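PDB 5CE6: FACT-Spt16 from Cicer arietinum, which probably binds histones H3-H4 as the peptidase-like N-terminal domain of the FACT histone chaperone, which assists transcription through chromatin. Local coordinates for residues D41-R44 and T45-G49; N27-Q30 and T31-A35; L170-W173 and A174-K178; R66-K69 and S70-L73. All blocks are in the same frame, centred on the assembly; numbering follows the deposited sequence. Where two conformers were deposited one is given.

Interaction 1 of 4, residues D41-R44 and T45-G49; sequences DDRR and TDLWG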
loop_
_atom_site.group_PDB
_atom_site.type_symbol
_atom_site.label_atom_id
_atom_site.label_comp_id
_atom_site.label_asym_id
_atom_site.label_seq_id
_atom_site.Cartn_x
_atom_site.Cartn_y
_atom_site.Cartn_z
ATOM N N ASP A 41 -5.984 21.571 -11.028
ATOM C CA ASP A 41 -6.725 22.785 -11.340
ATOM C C ASP A 41 -8.172 22.679 -10.864
ATOM O O ASP A 41 -8.711 23.624 -10.288
ATOM C CB ASP A 41 -6.691 23.063 -12.840
ATOM C CG ASP A 41 -7.231 24.442 -13.187
ATOM O OD1 ASP A 41 -6.848 25.425 -12.508
ATOM O OD2 ASP A 41 -8.041 24.539 -14.135
ATOM N N ASP A 42 -8.784 21.524 -11.104
ATOM C CA ASP A 42 -10.184 21.297 -10.741
ATOM C C ASP A 42 -10.412 21.436 -9.241
ATOM O O ASP A 42 -11.416 22.001 -8.804
ATOM C CB ASP A 42 -10.641 19.903 -11.189
ATOM C CG ASP A 42 -10.754 19.777 -12.700
ATOM O OD1 ASP A 42 -10.809 20.815 -13.380
ATOM O OD2 ASP A 42 -10.794 18.628 -13.201
ATOM N N ARG A 43 -9.469 20.919 -8.457
ATOM C CA ARG A 43 -9.617 20.858 -7.008
ATOM C C ARG A 43 -8.496 21.591 -6.274
ATOM O O ARG A 43 -8.040 21.133 -5.227
ATOM C CB ARG A 43 -9.661 19.395 -6.558
ATOM C CG ARG A 43 -10.713 18.569 -7.281
ATOM C CD ARG A 43 -12.111 18.949 -6.822
ATOM N NE ARG A 43 -12.341 18.565 -5.434
ATOM C CZ ARG A 43 -12.750 17.357 -5.054
ATOM N NH1 ARG A 43 -12.970 16.415 -5.961
ATOM N NH2 ARG A 43 -12.934 17.088 -3.770
ATOM N N ARG A 44 -8.078 22.738 -6.809
ATOM C CA ARG A 44 -6.942 23.483 -6.257
ATOM C C ARG A 44 -7.104 23.824 -4.768
ATOM O O ARG A 44 -6.222 23.548 -3.956
ATOM C CB ARG A 44 -6.682 24.751 -7.085
ATOM C CG ARG A 44 -5.312 25.380 -6.852
ATOM C CD ARG A 44 -5.060 26.544 -7.802
ATOM N NE ARG A 44 -5.179 26.148 -9.205
ATOM C CZ ARG A 44 -4.171 25.693 -9.947
ATOM N NH1 ARG A 44 -2.959 25.572 -9.425
ATOM N NH2 ARG A 44 -4.374 25.360 -11.218
ATOM N N THR A 45 -8.246 24.404 -4.417
ATOM C CA THR A 45 -8.507 24.829 -3.047
ATOM C C THR A 45 -8.858 23.654 -2.139
ATOM O O THR A 45 -8.422 23.582 -0.989
ATOM C CB THR A 45 -9.667 25.833 -3.008
ATOM O OG1 THR A 45 -9.343 26.967 -3.821
ATOM C CG2 THR A 45 -9.926 26.294 -1.589
ATOM N N ASP A 46 -9.647 22.730 -2.676
ATOM C CA ASP A 46 -10.266 21.677 -1.883
ATOM C C ASP A 46 -9.300 20.561 -1.493
ATOM O O ASP A 46 -9.348 20.054 -0.373
ATOM C CB ASP A 46 -11.454 21.098 -2.657
ATOM C CG ASP A 46 -12.532 20.545 -1.748
ATOM O OD1 ASP A 46 -12.520 20.864 -0.539
ATOM O OD2 ASP A 46 -13.401 19.800 -2.251
ATOM N N LEU A 47 -8.424 20.185 -2.418
ATOM C CA LEU A 47 -7.544 19.042 -2.220
ATOM C C LEU A 47 -6.070 19.403 -2.370
ATOM O O LEU A 47 -5.201 18.693 -1.867
ATOM C CB LEU A 47 -7.891 17.936 -3.215
ATOM C CG LEU A 47 -9.258 17.280 -3.031
ATOM C CD1 LEU A 47 -9.422 16.153 -4.018
ATOM C CD2 LEU A 47 -9.399 16.775 -1.608
ATOM N N TRP A 48 -5.788 20.495 -3.072
ATOM C CA TRP A 48 -4.398 20.843 -3.374
ATOM C C TRP A 48 -3.903 22.080 -2.633
ATOM O O TRP A 48 -2.963 22.739 -3.076
ATOM C CB TRP A 48 -4.200 20.996 -4.884
ATOM C CG TRP A 48 -4.435 19.722 -5.626
ATOM C CD1 TRP A 48 -5.577 19.353 -6.273
ATOM C CD2 TRP A 48 -3.514 18.631 -5.783
ATOM N NE1 TRP A 48 -5.423 18.106 -6.828
ATOM C CE2 TRP A 48 -4.163 17.642 -6.548
ATOM C CE3 TRP A 48 -2.201 18.396 -5.350
ATOM C CZ2 TRP A 48 -3.549 16.435 -6.894
ATOM C CZ3 TRP A 48 -1.591 17.193 -5.693
ATOM C CH2 TRP A 48 -2.262 16.233 -6.461
ATOM N N GLY A 49 -4.540 22.378 -1.502
ATOM C CA GLY A 49 -4.119 23.455 -0.619
ATOM C C GLY A 49 -3.884 24.810 -1.260
ATOM O O GLY A 49 -3.007 25.557 -0.816
#
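Arg-43 reaches Asp-46 by folding back on itself: its chain is bent at chi2 and chi3, the latter near -68°, which brings the guanidinium alongside the Asp-46 carboxylate, itself carried anti to the Asp-46 backbone N (chi1 -152°). The two side chains point the same way and join in a salt bridge, Arg-43 NH2 to Asp-46 OD2 at 3.1 Å. The fit is imperfect, since OD2 is approached from above the carboxylate plane and the two flat groups are turned 37° against each other. Leu-47 closes one face of the guanidinium, its CD1 over the centre and 3.6 Å from Arg-43 NH2. Replacing Arg-43 by an alanine would probably leave the Asp-46 carboxylate without this charged mate and uncover Leu-47 CD1. The backbone of Arg-43 grips the same turn: its O accepts from Leu-47 N at 3.0 Å and from Trp-48 N at 3.2 Å. That same O also lies near the plane of the Trp-48 ring, at its edge, 3.2 Å from Trp-48 CD1. The indole NE1 itself is bonded to His-39 ND1, in the last turn of helix 26-42. Arg-44 runs away from this pair and puts NH2 straight onto Asp-41 OD1, 2.8 Å away and in the guanidinium plane. Together these contacts form a helix C-terminus: Arg-43 is the first residue to leave helical geometry after helix 26-42, and the chain then bends through 45-49, reaching a positive phi at Gly-49, before entering strand 53-58 of the alpha/beta N-terminal lobe.

Interaction 2 of 4, residues N27-Q30 and T31-A35; sequences NTFQ and TRLKA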
loop_
_atom_site.group_PDB
_atom_site.type_symbol
_atom_site.label_atom_id
_atom_site.label_comp_id
_atom_site.label_asym_id
_atom_site.label_seq_id
_atom_site.Cartn_x
_atom_site.Cartn_y
_atom_site.Cartn_z
ATOM N N ASN A 27 3.476 7.935 -23.771
ATOM C CA ASN A 27 2.020 8.029 -23.867
ATOM C C ASN A 27 1.386 8.068 -22.485
ATOM O O ASN A 27 0.513 8.894 -22.204
ATOM C CB ASN A 27 1.463 6.852 -24.676
ATOM C CG ASN A 27 0.024 7.069 -25.118
ATOM O OD1 ASN A 27 -0.836 7.455 -24.321
ATOM N ND2 ASN A 27 -0.247 6.817 -26.394
ATOM N N THR A 28 1.839 7.168 -21.622
ATOM C CA THR A 28 1.383 7.123 -20.239
ATOM C C THR A 28 1.737 8.419 -19.511
ATOM O O THR A 28 0.908 8.985 -18.798
ATOM C CB THR A 28 2.011 5.935 -19.501
ATOM O OG1 THR A 28 1.476 4.717 -20.034
ATOM C CG2 THR A 28 1.713 6.010 -18.015
ATOM N N PHE A 29 2.969 8.885 -19.706
ATOM C CA PHE A 29 3.425 10.137 -19.113
ATOM C C PHE A 29 2.489 11.291 -19.482
ATOM O O PHE A 29 2.063 12.051 -18.613
ATOM C CB PHE A 29 4.856 10.451 -19.565
ATOM C CG PHE A 29 5.327 11.819 -19.166
ATOM C CD1 PHE A 29 5.714 12.078 -17.859
ATOM C CD2 PHE A 29 5.390 12.844 -20.096
ATOM C CE1 PHE A 29 6.141 13.337 -17.485
ATOM C CE2 PHE A 29 5.823 14.108 -19.731
ATOM C CZ PHE A 29 6.201 14.354 -18.427
ATOM N N GLN A 30 2.148 11.402 -20.764
ATOM C CA GLN A 30 1.289 12.491 -21.234
ATOM C C GLN A 30 -0.110 12.419 -20.633
ATOM O O GLN A 30 -0.653 13.423 -20.169
ATOM C CB GLN A 30 1.191 12.493 -22.765
ATOM C CG GLN A 30 2.436 12.973 -23.476
ATOM C CD GLN A 30 2.280 12.970 -24.985
ATOM O OE1 GLN A 30 1.758 13.921 -25.568
ATOM N NE2 GLN A 30 2.726 11.894 -25.626
ATOM N N THR A 31 -0.687 11.224 -20.653
ATOM C CA THR A 31 -2.024 11.008 -20.124
ATOM C C THR A 31 -2.075 11.330 -18.638
ATOM O O THR A 31 -2.991 12.014 -18.163
ATOM C CB THR A 31 -2.484 9.559 -20.348
ATOM O OG1 THR A 31 -2.604 9.317 -21.754
ATOM C CG2 THR A 31 -3.826 9.321 -19.694
ATOM N N ARG A 32 -1.075 10.855 -17.908
ATOM C CA ARG A 32 -1.041 11.060 -16.469
ATOM C C ARG A 32 -0.659 12.488 -16.064
ATOM O O ARG A 32 -1.193 13.004 -15.079
ATOM C CB ARG A 32 -0.174 9.992 -15.799
ATOM C CG ARG A 32 -0.858 8.620 -15.823
ATOM C CD ARG A 32 -0.020 7.506 -15.218
ATOM N NE ARG A 32 -0.648 6.205 -15.459
ATOM C CZ ARG A 32 -0.109 5.028 -15.149
ATOM N NH1 ARG A 32 1.083 4.961 -14.582
ATOM N NH2 ARG A 32 -0.767 3.907 -15.431
ATOM N N LEU A 33 0.219 13.139 -16.835
ATOM C CA LEU A 33 0.557 14.535 -16.558
ATOM C C LEU A 33 -0.682 15.412 -16.753
ATOM O O LEU A 33 -0.945 16.333 -15.972
ATOM C CB LEU A 33 1.720 15.018 -17.443
ATOM C CG LEU A 33 2.345 16.381 -17.127
ATOM C CD1 LEU A 33 2.911 16.375 -15.722
ATOM C CD2 LEU A 33 3.433 16.729 -18.134
ATOM N N LYS A 34 -1.451 15.109 -17.794
ATOM C CA LYS A 34 -2.697 15.818 -18.055
ATOM C C LYS A 34 -3.689 15.598 -16.918
ATOM O O LYS A 34 -4.302 16.546 -16.423
ATOM C CB LYS A 34 -3.299 15.341 -19.377
ATOM C CG LYS A 34 -4.334 16.276 -19.979
ATOM C CD LYS A 34 -4.076 16.460 -21.471
ATOM C CE LYS A 34 -3.665 15.144 -22.124
ATOM N NZ LYS A 34 -3.118 15.338 -23.496
ATOM N N ALA A 35 -3.828 14.342 -16.507
ATOM C CA ALA A 35 -4.723 13.986 -15.409
ATOM C C ALA A 35 -4.353 14.748 -14.143
ATOM O O ALA A 35 -5.222 15.297 -13.466
ATOM C CB ALA A 35 -4.690 12.487 -15.155
HETATM O O HOH W 1 -2.841 6.503 -22.724
#
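The methyl CG2 of Thr-28 sits over one face of the Arg-32 guanidinium, 3.3 Å above its plane and shifted toward the rim. It is 3.5 Å from both Arg-32 NE and Arg-32 CZ, so the methyl lies over the NE-CZ side of the group, with NH1 nearly as close and NH2 farther off. Both side chains run alongside each other in the same direction. With chi1 at -68°, Thr-28 has its methyl anti to the backbone N, and Arg-32 is extended from CG to NE, which carries its flat head past the methyl. The polar end of Arg-32 is engaged further out, NH1 donating to Trp-76 O while the charge also meets the Trp-76 ring in a cation-pi contact. On another side of the helix, Phe-29 and Leu-33 make the apolar counterpart: Leu-33 CD2 comes within 3.7 Å of Phe-29 CZ, both side chains again pointing the same way. Asn-27 and Thr-31 are joined differently, by a water that donates to Asn-27 OD1 at 2.7 Å and lies 3.0 Å from Thr-31 OG1. Beneath all three pairs runs the regular i to i+4 ladder of an alpha-helix, with Arg-32 N on Thr-28 O at 2.9 Å and Leu-33 N on Phe-29 O at 2.8 Å. Helix 26-42 thus presents distinct surfaces: Phe-29 and Leu-33 press onto helix 110-117 through Ala-113 and Val-117, Phe-29 also meets Leu-77 and Leu-78 of helix 69-78, and Arg-32 packs on Leu-77 of that same helix.

Interaction 3 of 4, residues L170-W173 and A174-K178; sequences LDLW and AEKLK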
loop_
_atom_site.group_PDB
_atom_site.type_symbol
_atom_site.label_atom_id
_atom_site.label_comp_id
_atom_site.label_asym_id
_atom_site.label_seq_id
_atom_site.Cartn_x
_atom_site.Cartn_y
_atom_site.Cartn_z
ATOM N N LEU A 170 17.526 16.456 0.390
ATOM C CA LEU A 170 16.166 16.721 0.857
ATOM C C LEU A 170 16.175 17.622 2.095
ATOM O O LEU A 170 15.293 18.467 2.263
ATOM C CB LEU A 170 15.415 15.423 1.156
ATOM C CG LEU A 170 15.125 14.423 0.028
ATOM C CD1 LEU A 170 13.748 13.806 0.189
ATOM C CD2 LEU A 170 15.295 15.016 -1.363
ATOM N N ASP A 171 17.171 17.431 2.957
ATOM C CA ASP A 171 17.336 18.274 4.140
ATOM C C ASP A 171 17.489 19.735 3.746
ATOM O O ASP A 171 16.815 20.618 4.287
ATOM C CB ASP A 171 18.563 17.840 4.949
ATOM C CG ASP A 171 18.280 16.670 5.868
ATOM O OD1 ASP A 171 17.095 16.426 6.179
ATOM O OD2 ASP A 171 19.250 16.004 6.290
ATOM N N LEU A 172 18.382 19.986 2.794
ATOM C CA LEU A 172 18.641 21.341 2.342
ATOM C C LEU A 172 17.403 21.935 1.676
ATOM O O LEU A 172 17.028 23.084 1.942
ATOM C CB LEU A 172 19.840 21.364 1.387
ATOM C CG LEU A 172 20.220 22.722 0.794
ATOM C CD1 LEU A 172 20.484 23.727 1.900
ATOM C CD2 LEU A 172 21.441 22.608 -0.118
ATOM N N TRP A 173 16.766 21.145 0.817
ATOM C CA TRP A 173 15.591 21.599 0.089
ATOM C C TRP A 173 14.478 21.994 1.051
ATOM O O TRP A 173 13.861 23.048 0.901
ATOM C CB TRP A 173 15.114 20.509 -0.880
ATOM C CG TRP A 173 13.819 20.817 -1.583
ATOM C CD1 TRP A 173 12.645 20.121 -1.478
ATOM C CD2 TRP A 173 13.564 21.891 -2.502
ATOM N NE1 TRP A 173 11.681 20.696 -2.266
ATOM C CE2 TRP A 173 12.218 21.780 -2.910
ATOM C CE3 TRP A 173 14.344 22.932 -3.020
ATOM C CZ2 TRP A 173 11.632 22.675 -3.812
ATOM C CZ3 TRP A 173 13.760 23.822 -3.916
ATOM C CH2 TRP A 173 12.418 23.685 -4.304
ATOM N N ALA A 174 14.225 21.141 2.038
ATOM C CA ALA A 174 13.193 21.420 3.026
ATOM C C ALA A 174 13.504 22.708 3.775
ATOM O O ALA A 174 12.604 23.504 4.056
ATOM C CB ALA A 174 13.049 20.255 3.995
ATOM N N GLU A 175 14.783 22.920 4.081
ATOM C CA GLU A 175 15.210 24.130 4.780
ATOM C C GLU A 175 15.032 25.364 3.904
ATOM O O GLU A 175 14.636 26.424 4.386
ATOM C CB GLU A 175 16.665 24.011 5.251
ATOM C CG GLU A 175 17.144 25.201 6.078
ATOM C CD GLU A 175 18.212 24.831 7.098
ATOM O OE1 GLU A 175 18.988 23.883 6.843
ATOM O OE2 GLU A 175 18.267 25.490 8.162
ATOM N N LYS A 176 15.315 25.218 2.612
ATOM C CA LYS A 176 15.180 26.327 1.675
ATOM C C LYS A 176 13.720 26.692 1.392
ATOM O O LYS A 176 13.394 27.867 1.201
ATOM C CB LYS A 176 15.926 26.027 0.370
ATOM C CG LYS A 176 17.443 26.142 0.502
ATOM C CD LYS A 176 18.148 26.056 -0.847
ATOM C CE LYS A 176 19.640 26.379 -0.731
ATOM N NZ LYS A 176 19.894 27.804 -0.410
ATOM N N LEU A 177 12.851 25.687 1.351
ATOM C CA LEU A 177 11.414 25.936 1.232
ATOM C C LEU A 177 10.914 26.626 2.492
ATOM O O LEU A 177 10.205 27.631 2.424
ATOM C CB LEU A 177 10.640 24.631 1.011
ATOM C CG LEU A 177 10.347 24.248 -0.439
ATOM C CD1 LEU A 177 9.481 23.009 -0.503
ATOM C CD2 LEU A 177 9.676 25.399 -1.166
ATOM N N LYS A 178 11.297 26.075 3.639
ATOM C CA LYS A 178 10.921 26.635 4.927
ATOM C C LYS A 178 11.299 28.109 5.009
ATOM O O LYS A 178 10.492 28.950 5.415
ATOM C CB LYS A 178 11.605 25.860 6.056
#
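Ala-174 stands one turn above Leu-170, its N bonded to Leu-170 O at 2.9 Å and its methyl CB 3.4 Å from that same oxygen. Glu-175 follows with the next rung, N to Asp-171 O at 3.1 Å, and touches the preceding turn only with the root of its side chain, CB lying beside the carbonyl oxygens of Asp-171 and Leu-172. At Lys-176 the contact becomes one of side chains. Its aliphatic portion lies against Leu-172, with Lys-176 CE 3.8 Å from Leu-172 CD1, while the bend at chi4 (-69°) turns the ammonium off the leucine; NZ finds its partner in a salt bridge to Asp-137. The hydrocarbon of the lysine therefore packs on Leu-172 on the side facing helix 133-145, and its charge is paired on that neighbouring helix. Leu-177 meets the indole of Trp-173. Trp-173 holds CG anti to the backbone N (chi1 174°), and the indole passes under Leu-177 so that CG of the leucine stands over one face. This is a CH-pi contact, Leu-177 CG lying 4.2 Å from the centroid of the six-membered ring and 25° off the normal. Leu-177 CD1 reaches out past the NE1-CE2 rim, 3.6 Å from Trp-173 NE1. The indole is buried against Ala-55 of strand 53-58, Ile-86 and Val-88 of strand 85-89, and Ile-140 of helix 133-145. With Leu-170, which touches Ala-57, Trp-173 seats helix 168-179 on the sheet as the connection of a beta-alpha-beta crossover between the neighbouring parallel strands 156-159 and 183-186.

Interaction 4 of 4, residues R66-K69 and S70-L73; sequences RYLK and STAL. With ACT (acetate ion), chain B.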
loop_
_atom_site.group_PDB
_atom_site.type_symbol
_atom_site.label_atom_id
_atom_site.label_comp_id
_atom_site.label_asym_id
_atom_site.label_seq_id
_atom_site.Cartn_x
_atom_site.Cartn_y
_atom_site.Cartn_z
ATOM N N ARG A 66 10.104 1.349 3.613
ATOM C CA ARG A 66 9.143 2.444 3.680
ATOM C C ARG A 66 8.592 2.780 2.303
ATOM O O ARG A 66 9.318 2.753 1.310
ATOM C CB ARG A 66 9.789 3.688 4.295
ATOM N N TYR A 67 7.298 3.079 2.249
ATOM C CA TYR A 67 6.663 3.539 1.020
ATOM C C TYR A 67 6.554 5.047 1.076
ATOM O O TYR A 67 6.204 5.609 2.116
ATOM C CB TYR A 67 5.274 2.922 0.863
ATOM C CG TYR A 67 5.319 1.482 0.422
ATOM C CD1 TYR A 67 5.681 0.482 1.311
ATOM C CD2 TYR A 67 5.008 1.121 -0.881
ATOM C CE1 TYR A 67 5.735 -0.837 0.916
ATOM C CE2 TYR A 67 5.069 -0.196 -1.292
ATOM C CZ TYR A 67 5.425 -1.174 -0.380
ATOM O OH TYR A 67 5.494 -2.495 -0.768
ATOM N N LEU A 68 6.883 5.706 -0.032
ATOM C CA LEU A 68 6.748 7.149 -0.094
ATOM C C LEU A 68 5.780 7.540 -1.178
ATOM O O LEU A 68 5.864 7.056 -2.308
ATOM C CB LEU A 68 8.091 7.817 -0.377
ATOM C CG LEU A 68 9.153 7.736 0.706
ATOM C CD1 LEU A 68 10.383 8.518 0.268
ATOM C CD2 LEU A 68 8.600 8.284 2.006
ATOM N N LYS A 69 4.862 8.429 -0.829
ATOM C CA LYS A 69 3.957 8.988 -1.809
ATOM C C LYS A 69 4.735 9.722 -2.913
ATOM O O LYS A 69 4.319 9.740 -4.062
ATOM C CB LYS A 69 2.972 9.925 -1.118
ATOM C CG LYS A 69 1.779 10.306 -1.965
ATOM C CD LYS A 69 0.731 11.050 -1.147
ATOM C CE LYS A 69 -0.545 10.225 -0.966
ATOM N NZ LYS A 69 -0.392 9.085 -0.008
ATOM N N SER A 70 5.863 10.330 -2.569
ATOM C CA SER A 70 6.654 11.020 -3.584
ATOM C C SER A 70 7.226 10.014 -4.576
ATOM O O SER A 70 7.256 10.261 -5.784
ATOM C CB SER A 70 7.786 11.801 -2.930
ATOM O OG SER A 70 8.527 10.951 -2.082
ATOM N N THR A 71 7.692 8.879 -4.060
ATOM C CA THR A 71 8.193 7.813 -4.922
ATOM C C THR A 71 7.073 7.308 -5.824
ATOM O O THR A 71 7.262 7.098 -7.022
ATOM C CB THR A 71 8.776 6.661 -4.103
ATOM O OG1 THR A 71 9.974 7.112 -3.454
ATOM C CG2 THR A 71 9.118 5.479 -5.004
ATOM N N ALA A 72 5.895 7.147 -5.241
ATOM C CA ALA A 72 4.734 6.716 -6.009
ATOM C C ALA A 72 4.416 7.650 -7.177
ATOM O O ALA A 72 4.057 7.190 -8.261
ATOM C CB ALA A 72 3.527 6.559 -5.093
ATOM N N LEU A 73 4.549 8.958 -6.970
ATOM C CA LEU A 73 4.309 9.903 -8.059
ATOM C C LEU A 73 5.293 9.701 -9.210
ATOM O O LEU A 73 4.888 9.669 -10.375
ATOM C CB LEU A 73 4.338 11.355 -7.573
ATOM C CG LEU A 73 4.068 12.368 -8.684
ATOM C CD1 LEU A 73 2.683 12.171 -9.279
ATOM C CD2 LEU A 73 4.257 13.802 -8.205
HETATM C C ACT B . 7.082 3.422 -3.010
HETATM O O ACT B . 7.754 3.993 -2.125
HETATM O OXT ACT B . 7.587 2.387 -3.506
HETATM C CH3 ACT B . 5.752 3.959 -3.450
#
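Leu-68 meets Thr-71 through its CB, which lies 3.7 Å from Thr-71 OG1, and both residues border a bound acetate ion, probably from the crystallisation liquor. Leu-68 N donates to acetate O at 2.8 Å in a nearly straight bond (169°), and Arg-305 NH2 supplies the ion with a second hydrogen bond. Tyr-67 borders the acetate too, its CD2 3.8 Å from acetate C. Thr-71 contributes its methyl: CG2 is 3.5 Å from acetate C, a van der Waals contact of the methyl with the carboxylate. These two roles follow from the first torsion of Thr-71 (chi1 -68°), which puts OG1 beside the backbone N, next to Leu-68 CB, and CG2 anti to that N, against the acetate. A glycine in place of Thr-71 would probably leave the acetate without its methyl neighbour and Leu-68 CB without OG1 beside it. Behind this shell the helix begins. Leu-68 occupies the N-cap position of helix 69-78, and its O receives Ala-72 N at 2.9 Å, followed by Lys-69 O with Leu-73 N at 3.0 Å. The ion thus lies beside the first turn, gripped by the N-H of the N-cap residue. The loop and helix start are themselves held from the peptidase-like part of the chain, where Tyr-67 OH binds Cys-266 O and Lys-69 NZ forms a salt bridge with Glu-382. Leu-73 packs on Phe-191 and Phe-195 of helix 188-196, and on Val-56 of strand 53-58.

All four contacts belong to the N-terminal lobe and follow one another along the chain in the order 2, 1, 4, 3. Interactions 2 and 1 share helix 26-42, the first within it and the second at its C-terminal end, their centres about 19 Å apart. Interaction 4, at the start of helix 69-78, lies about 18 Å between centres from both interaction 2 and interaction 3, and is nearest the centre of the chain, facing the peptidase-like part. Interaction 3, on helix 168-179, is about 28 Å between centres from interaction 2. No two touch, so separate local contacts shape helices packed around one mixed sheet.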